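Local coordinates for protein NAD-dependent epimerase/dehydratase (Methanobrevibacter ruminantium, PDB 6DNT) that probably interconverts UDP-N-acetylglucosamine and its 4-epimer with the help of bound NAD, and can hold UDP-N-acetylmuramic acid in its sugar-nucleotide pocket, at residues A[40-45]-A[108-113]; A[63-68]-A[89-94]. All blocks are in the same frame, centred on the assembly; numbering follows the deposited sequence. Where two conformers were deposited one is given.

Contact 1. Residues A[40-45]-A[108-113]. With NAD (nicotinamide-adenine-dinucleotide), chain B.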
loop_
_atom_site.group_PDB
_atom_site.type_symbol
_atom_site.label_atom_id
_atom_site.label_comp_id
_atom_site.label_asym_id
_atom_site.label_seq_id
_atom_site.Cartn_x
_atom_site.Cartn_y
_atom_site.Cartn_z
ATOM N N VAL A 40 5.085 13.518 20.013
ATOM C CA VAL A 40 5.064 12.085 20.211
ATOM C C VAL A 40 6.124 11.493 19.301
ATOM O O VAL A 40 6.211 11.861 18.119
ATOM C CB VAL A 40 3.691 11.484 19.844
ATOM C CG1 VAL A 40 3.701 9.965 19.898
ATOM C CG2 VAL A 40 2.609 12.035 20.757
ATOM N N VAL A 41 6.918 10.586 19.856
ATOM C CA VAL A 41 7.863 9.800 19.058
ATOM C C VAL A 41 7.542 8.327 19.261
ATOM O O VAL A 41 7.840 7.745 20.313
ATOM C CB VAL A 41 9.326 10.069 19.462
ATOM C CG1 VAL A 41 10.261 9.239 18.569
ATOM C CG2 VAL A 41 9.648 11.546 19.346
ATOM N N THR A 42 6.920 7.702 18.267
ATOM C CA THR A 42 6.667 6.273 18.356
ATOM C C THR A 42 7.997 5.594 18.044
ATOM O O THR A 42 8.780 6.102 17.242
ATOM C CB THR A 42 5.577 5.760 17.399
ATOM O OG1 THR A 42 6.104 5.675 16.064
ATOM C CG2 THR A 42 4.333 6.665 17.440
ATOM N N GLY A 43 8.270 4.491 18.726
ATOM C CA GLY A 43 9.549 3.798 18.549
ATOM C C GLY A 43 10.721 4.615 19.067
ATOM O O GLY A 43 11.877 4.391 18.665
ATOM N N GLY A 44 10.452 5.516 20.025
ATOM C CA GLY A 44 11.475 6.417 20.546
ATOM C C GLY A 44 12.570 5.788 21.397
ATOM O O GLY A 44 13.520 6.470 21.748
ATOM N N LEU A 45 12.435 4.518 21.764
ATOM C CA LEU A 45 13.513 3.799 22.451
ATOM C C LEU A 45 14.372 3.016 21.476
ATOM O O LEU A 45 15.292 2.317 21.892
ATOM C CB LEU A 45 12.961 2.861 23.524
ATOM C CG LEU A 45 12.059 3.528 24.585
ATOM C CD1 LEU A 45 11.610 2.492 25.596
ATOM C CD2 LEU A 45 12.753 4.700 25.253
ATOM N N HIS A 108 6.728 9.048 13.524
ATOM C CA HIS A 108 6.348 7.652 13.556
ATOM C C HIS A 108 7.505 6.769 13.090
ATOM O O HIS A 108 7.707 6.582 11.892
ATOM C CB HIS A 108 5.088 7.415 12.723
ATOM C CG HIS A 108 4.635 5.999 12.701
ATOM N ND1 HIS A 108 4.729 5.164 13.790
ATOM C CD2 HIS A 108 4.051 5.270 11.718
ATOM C CE1 HIS A 108 4.249 3.980 13.474
ATOM N NE2 HIS A 108 3.827 4.020 12.224
ATOM N N LEU A 109 8.245 6.235 14.056
ATOM C CA LEU A 109 9.365 5.305 13.781
ATOM C C LEU A 109 9.090 3.881 14.209
ATOM O O LEU A 109 9.828 2.986 13.800
ATOM C CB LEU A 109 10.649 5.792 14.453
ATOM C CG LEU A 109 11.059 7.196 14.026
ATOM C CD1 LEU A 109 10.784 8.208 15.132
ATOM C CD2 LEU A 109 12.529 7.235 13.622
ATOM N N ALA A 110 8.051 3.645 15.025
ATOM C CA ALA A 110 7.757 2.288 15.478
ATOM C C ALA A 110 7.395 1.431 14.271
ATOM O O ALA A 110 6.587 1.846 13.449
ATOM C CB ALA A 110 6.625 2.264 16.515
ATOM N N ALA A 111 8.025 0.263 14.168
ATOM C CA ALA A 111 7.788 -0.694 13.086
ATOM C C ALA A 111 8.529 -1.968 13.429
ATOM O O ALA A 111 9.462 -1.926 14.237
ATOM C CB ALA A 111 8.309 -0.156 11.768
ATOM N N LEU A 112 8.109 -3.085 12.842
ATOM C CA LEU A 112 8.981 -4.262 12.764
ATOM C C LEU A 112 9.835 -4.067 11.521
ATOM O O LEU A 112 9.374 -4.235 10.387
ATOM C CB LEU A 112 8.188 -5.547 12.736
ATOM C CG LEU A 112 7.430 -5.877 14.024
ATOM C CD1 LEU A 112 6.675 -7.172 13.855
ATOM C CD2 LEU A 112 8.363 -5.947 15.229
ATOM N N ALA A 113 11.060 -3.616 11.758
ATOM C CA ALA A 113 11.932 -3.087 10.729
ATOM C C ALA A 113 12.852 -4.200 10.263
ATOM O O ALA A 113 14.032 -4.250 10.639
ATOM C CB ALA A 113 12.726 -1.912 11.290
HETATM P PA NAD B . 14.329 -0.183 15.822
HETATM O O1A NAD B . 15.579 0.143 16.582
HETATM O O2A NAD B . 13.818 -1.581 15.858
HETATM O O5B NAD B . 13.201 0.838 16.355
HETATM C C5B NAD B . 11.812 0.519 16.284
HETATM C C4B NAD B . 11.245 0.826 17.655
HETATM O O4B NAD B . 9.830 0.632 17.608
HETATM C C3B NAD B . 11.777 -0.104 18.740
HETATM O O3B NAD B . 12.200 0.680 19.847
HETATM C C2B NAD B . 10.622 -1.036 19.068
HETATM O O2B NAD B . 10.565 -1.507 20.426
HETATM C C1B NAD B . 9.422 -0.184 18.701
HETATM N N9A NAD B . 8.230 -0.900 18.224
HETATM C C8A NAD B . 8.161 -1.821 17.231
HETATM N N7A NAD B . 6.879 -2.209 17.023
HETATM C C5A NAD B . 6.105 -1.484 17.877
HETATM C C6A NAD B . 4.669 -1.389 18.178
HETATM N N6A NAD B . 3.790 -2.152 17.509
HETATM N N1A NAD B . 4.281 -0.508 19.153
HETATM C C2A NAD B . 5.164 0.253 19.822
HETATM N N3A NAD B . 6.499 0.220 19.596
HETATM C C4A NAD B . 6.996 -0.625 18.647
HETATM O O3 NAD B . 14.496 0.257 14.282
HETATM P PN NAD B . 15.180 1.548 13.670
HETATM O O1N NAD B . 15.359 2.633 14.690
HETATM O O2N NAD B . 16.355 1.117 12.836
HETATM O O5D NAD B . 14.030 1.968 12.638
HETATM C C5D NAD B . 13.186 3.088 12.929
HETATM C C4D NAD B . 12.309 3.346 11.706
HETATM O O4D NAD B . 13.143 3.672 10.592
HETATM C C3D NAD B . 11.474 2.137 11.301
HETATM O O3D NAD B . 10.184 2.555 10.822
HETATM C C2D NAD B . 12.280 1.528 10.180
HETATM O O2D NAD B . 11.475 0.737 9.316
HETATM C C1D NAD B . 12.849 2.764 9.520
HETATM N N1N NAD B . 14.060 2.545 8.721
HETATM C C2N NAD B . 15.223 2.191 9.296
HETATM C C3N NAD B . 16.368 2.006 8.528
HETATM C C7N NAD B . 17.701 1.596 9.110
HETATM O O7N NAD B . 18.651 1.463 8.347
HETATM N N7N NAD B . 17.850 1.346 10.407
HETATM C C4N NAD B . 16.271 2.214 7.149
HETATM C C5N NAD B . 15.063 2.568 6.574
HETATM C C6N NAD B . 13.956 2.716 7.386
#
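At the C-terminal ends of the central strands of the Rossmann-type sheet, where strands 38-42 and 105-108 run parallel and give way to the loops that receive NAD, T42 meets H108, L109 and A110. The threonine hydroxyl is the hub. Its OG1 lies 2.7 Å from H108 ND1, near the plane of the imidazole and at its edge, in a hydrogen bond that either partner could donate. A110 N adds an almost straight bond to T42 OG1 (3.0 Å, 170°), and L109 N a weak one. A chi1 of 76° points OG1 at these two amides. L109 N also bonds T42 O at 3.2 Å, from well above the carbonyl plane. H108 NE2 is hydrogen-bonded to S133 OG of helix 122-142, so both ring nitrogens have partners. G43 comes just before G44, the first glycine of the probable GxGxxG motif; positive phi at G43 (67°) suits glycine, and its CA lies against the adenosine ribose, 3.3 Å from NAD O4B. On the flank facing helix 47-56, V41 CG1 touches L109 CD1 at 3.6 Å. L109 O in turn accepts a weak bond from the nicotinamide ribose hydroxyl, NAD O3D, at 3.0 Å.

Contact 2. Residues A[63-68]-A[89-94]. With NAD (nicotinamide-adenine-dinucleotide), chain B; EDO (1,2-ethanediol), chain H.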
loop_
_atom_site.group_PDB
_atom_site.type_symbol
_atom_site.label_atom_id
_atom_site.label_comp_id
_atom_site.label_asym_id
_atom_site.label_seq_id
_atom_site.Cartn_x
_atom_site.Cartn_y
_atom_site.Cartn_z
ATOM N N THR A 63 6.621 12.590 24.384
ATOM C CA THR A 63 5.988 11.355 24.796
ATOM C C THR A 63 6.456 10.266 23.843
ATOM O O THR A 63 6.215 10.348 22.645
ATOM C CB THR A 63 4.460 11.458 24.737
ATOM O OG1 THR A 63 4.015 12.399 25.730
ATOM C CG2 THR A 63 3.801 10.129 24.997
ATOM N N ILE A 64 7.139 9.275 24.391
ATOM C CA ILE A 64 7.536 8.094 23.636
ATOM C C ILE A 64 6.456 7.039 23.782
ATOM O O ILE A 64 5.992 6.781 24.898
ATOM C CB ILE A 64 8.873 7.538 24.146
ATOM C CG1 ILE A 64 9.996 8.527 23.837
ATOM C CG2 ILE A 64 9.158 6.155 23.546
ATOM C CD1 ILE A 64 11.327 8.103 24.442
ATOM N N ILE A 65 6.064 6.407 22.668
ATOM C CA ILE A 65 5.273 5.168 22.731
ATOM C C ILE A 65 6.141 4.054 22.163
ATOM O O ILE A 65 6.549 4.122 21.009
ATOM C CB ILE A 65 3.946 5.246 21.939
ATOM C CG1 ILE A 65 3.140 6.500 22.319
ATOM C CG2 ILE A 65 3.132 3.985 22.192
ATOM C CD1 ILE A 65 1.963 6.789 21.405
ATOM N N ASP A 66 6.428 3.037 22.968
ATOM C CA ASP A 66 7.348 1.985 22.542
ATOM C C ASP A 66 7.057 0.739 23.339
ATOM O O ASP A 66 6.948 0.804 24.565
ATOM C CB ASP A 66 8.786 2.454 22.762
ATOM C CG ASP A 66 9.798 1.659 21.967
ATOM O OD1 ASP A 66 9.888 0.443 22.163
ATOM O OD2 ASP A 66 10.514 2.273 21.152
ATOM N N ASN A 67 6.941 -0.408 22.662
ATOM C CA ASN A 67 6.652 -1.653 23.358
ATOM C C ASN A 67 7.893 -2.474 23.775
ATOM O O ASN A 67 7.729 -3.605 24.237
ATOM C CB ASN A 67 5.689 -2.527 22.547
ATOM C CG ASN A 67 6.295 -3.055 21.252
ATOM O OD1 ASN A 67 7.450 -2.769 20.917
ATOM N ND2 ASN A 67 5.500 -3.813 20.513
ATOM N N LEU A 68 9.091 -1.910 23.591
ATOM C CA LEU A 68 10.368 -2.557 23.922
ATOM C C LEU A 68 10.644 -3.856 23.159
ATOM O O LEU A 68 11.510 -4.630 23.578
ATOM C CB LEU A 68 10.485 -2.827 25.429
ATOM C CG LEU A 68 10.401 -1.621 26.344
ATOM C CD1 LEU A 68 10.245 -2.088 27.782
ATOM C CD2 LEU A 68 11.653 -0.771 26.187
ATOM N N GLU A 89 3.873 0.503 25.625
ATOM C CA GLU A 89 2.693 -0.114 25.080
ATOM C C GLU A 89 2.821 -0.296 23.574
ATOM O O GLU A 89 3.514 0.472 22.902
ATOM C CB GLU A 89 1.494 0.784 25.396
ATOM C CG GLU A 89 0.148 0.126 25.252
ATOM C CD GLU A 89 -0.979 0.945 25.857
ATOM O OE1 GLU A 89 -0.766 2.143 26.160
ATOM O OE2 GLU A 89 -2.092 0.385 26.004
ATOM N N ASP A 90 2.165 -1.335 23.073
ATOM C CA ASP A 90 2.044 -1.549 21.638
ATOM C C ASP A 90 1.125 -0.482 21.044
ATOM O O ASP A 90 0.062 -0.186 21.623
ATOM C CB ASP A 90 1.459 -2.940 21.369
ATOM C CG ASP A 90 1.729 -3.420 19.950
ATOM O OD1 ASP A 90 1.279 -2.773 18.978
ATOM O OD2 ASP A 90 2.454 -4.427 19.816
ATOM N N LEU A 91 1.490 0.083 19.890
ATOM C CA LEU A 91 0.600 1.030 19.211
ATOM C C LEU A 91 -0.795 0.462 18.954
ATOM O O LEU A 91 -1.756 1.227 18.927
ATOM C CB LEU A 91 1.171 1.504 17.871
ATOM C CG LEU A 91 2.274 2.551 17.908
ATOM C CD1 LEU A 91 2.694 2.841 16.474
ATOM C CD2 LEU A 91 1.879 3.848 18.588
ATOM N N MET A 92 -0.901 -0.852 18.754
ATOM C CA MET A 92 -2.202 -1.492 18.502
ATOM C C MET A 92 -3.140 -1.481 19.693
ATOM O O MET A 92 -4.353 -1.586 19.506
ATOM C CB MET A 92 -2.019 -2.942 18.041
ATOM C CG MET A 92 -1.526 -3.052 16.616
ATOM S SD MET A 92 -2.735 -2.412 15.426
ATOM C CE MET A 92 -3.979 -3.687 15.533
ATOM N N ASP A 93 -2.582 -1.381 20.896
ATOM C CA ASP A 93 -3.361 -1.356 22.147
ATOM C C ASP A 93 -3.565 0.038 22.737
ATOM O O ASP A 93 -4.522 0.259 23.500
ATOM C CB ASP A 93 -2.664 -2.215 23.203
ATOM C CG ASP A 93 -2.498 -3.658 22.779
ATOM O OD1 ASP A 93 -3.355 -4.187 22.041
ATOM O OD2 ASP A 93 -1.503 -4.275 23.203
ATOM N N ALA A 94 -2.676 0.971 22.407
ATOM C CA ALA A 94 -2.657 2.280 23.043
ATOM C C ALA A 94 -3.878 3.105 22.676
ATOM O O ALA A 94 -4.414 2.986 21.576
ATOM C CB ALA A 94 -1.397 3.032 22.652
HETATM P PA NAD B . 14.329 -0.183 15.822
HETATM O O1A NAD B . 15.579 0.143 16.582
HETATM O O2A NAD B . 13.818 -1.581 15.858
HETATM O O5B NAD B . 13.201 0.838 16.355
HETATM C C5B NAD B . 11.812 0.519 16.284
HETATM C C4B NAD B . 11.245 0.826 17.655
HETATM O O4B NAD B . 9.830 0.632 17.608
HETATM C C3B NAD B . 11.777 -0.104 18.740
HETATM O O3B NAD B . 12.200 0.680 19.847
HETATM C C2B NAD B . 10.622 -1.036 19.068
HETATM O O2B NAD B . 10.565 -1.507 20.426
HETATM C C1B NAD B . 9.422 -0.184 18.701
HETATM N N9A NAD B . 8.230 -0.900 18.224
HETATM C C8A NAD B . 8.161 -1.821 17.231
HETATM N N7A NAD B . 6.879 -2.209 17.023
HETATM C C5A NAD B . 6.105 -1.484 17.877
HETATM C C6A NAD B . 4.669 -1.389 18.178
HETATM N N6A NAD B . 3.790 -2.152 17.509
HETATM N N1A NAD B . 4.281 -0.508 19.153
HETATM C C2A NAD B . 5.164 0.253 19.822
HETATM N N3A NAD B . 6.499 0.220 19.596
HETATM C C4A NAD B . 6.996 -0.625 18.647
HETATM O O3 NAD B . 14.496 0.257 14.282
HETATM P PN NAD B . 15.180 1.548 13.670
HETATM O O1N NAD B . 15.359 2.633 14.690
HETATM O O2N NAD B . 16.355 1.117 12.836
HETATM O O5D NAD B . 14.030 1.968 12.638
HETATM C C5D NAD B . 13.186 3.088 12.929
HETATM C C4D NAD B . 12.309 3.346 11.706
HETATM O O4D NAD B . 13.143 3.672 10.592
HETATM C C3D NAD B . 11.474 2.137 11.301
HETATM O O3D NAD B . 10.184 2.555 10.822
HETATM C C2D NAD B . 12.280 1.528 10.180
HETATM O O2D NAD B . 11.475 0.737 9.316
HETATM C C1D NAD B . 12.849 2.764 9.520
HETATM N N1N NAD B . 14.060 2.545 8.721
HETATM C C2N NAD B . 15.223 2.191 9.296
HETATM C C3N NAD B . 16.368 2.006 8.528
HETATM C C7N NAD B . 17.701 1.596 9.110
HETATM O O7N NAD B . 18.651 1.463 8.347
HETATM N N7N NAD B . 17.850 1.346 10.407
HETATM C C4N NAD B . 16.271 2.214 7.149
HETATM C C5N NAD B . 15.063 2.568 6.574
HETATM C C6N NAD B . 13.956 2.716 7.386
HETATM C C1 EDO H . -2.119 -7.209 19.914
HETATM O O1 EDO H . -3.234 -6.352 20.186
HETATM C C2 EDO H . -0.833 -6.459 20.227
HETATM O O2 EDO H . -0.556 -6.537 21.631
#
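N67 and D90 lie side by side at the adenine end of the Rossmann-type NAD site, in the loops that follow strands 61-65 and 84-87. N67 CB rests 3.7 Å from E89 O. Beyond it, chi1 of 67° swings CG back over the base, which brings the amide over the adenine: CG is 3.6 Å from NAD C4A. OD1 approaches the same carbon more closely and is hydrogen-bonded to S69 OG, while ND2 continues over the six-membered ring and donates to D90 OD2 (3.2 Å). That bond reaches the carboxylate from above its plane, the two flat groups being turned 78° apart. D90 OD1 accepts from NAD N6A and, through its anti lone pair, from M92 N in an Asx turn, so the loop itself holds the carboxylate in place. The adjacent L91 N donates to NAD N1A (2.9 Å, 166°), and together the two bonds read the Watson-Crick edge of the base. Deeper in the fold, toward helix 96-99, I65 CG2 meets L91 CD2 at 3.8 Å, their side chains crossing at about a right angle beside L96. D66, the acidic residue at the C-terminal end of the second strand, forms another Asx turn with L68 N; its OD1 accepts a hydrogen bond from NAD O2B, and its OD2 one from NAD O3B at 2.7 Å.

In the fold
Both contacts sit at the C-terminal ends of parallel strands around one NAD, their centres about 8 Å apart, and contact 2 is nested in the chain loop closed by contact 1. Neighbouring strands 38-42 and 61-65 join them: V41 N lies 2.9 Å from T63 O, a probable hydrogen bond. Contact 1 is entirely buried; it is joined through one threonine hydroxyl, an imidazole and backbone amides, with G43 and A110 against the adenosine ribose. Contact 2 lies farther from the chain centre and is only partly buried; there acidic side chains and a backbone amide bind the adenine and ribose hydroxyls. D66 bridges the two, its carboxylate also accepting from L45 N at the glycine-rich loop.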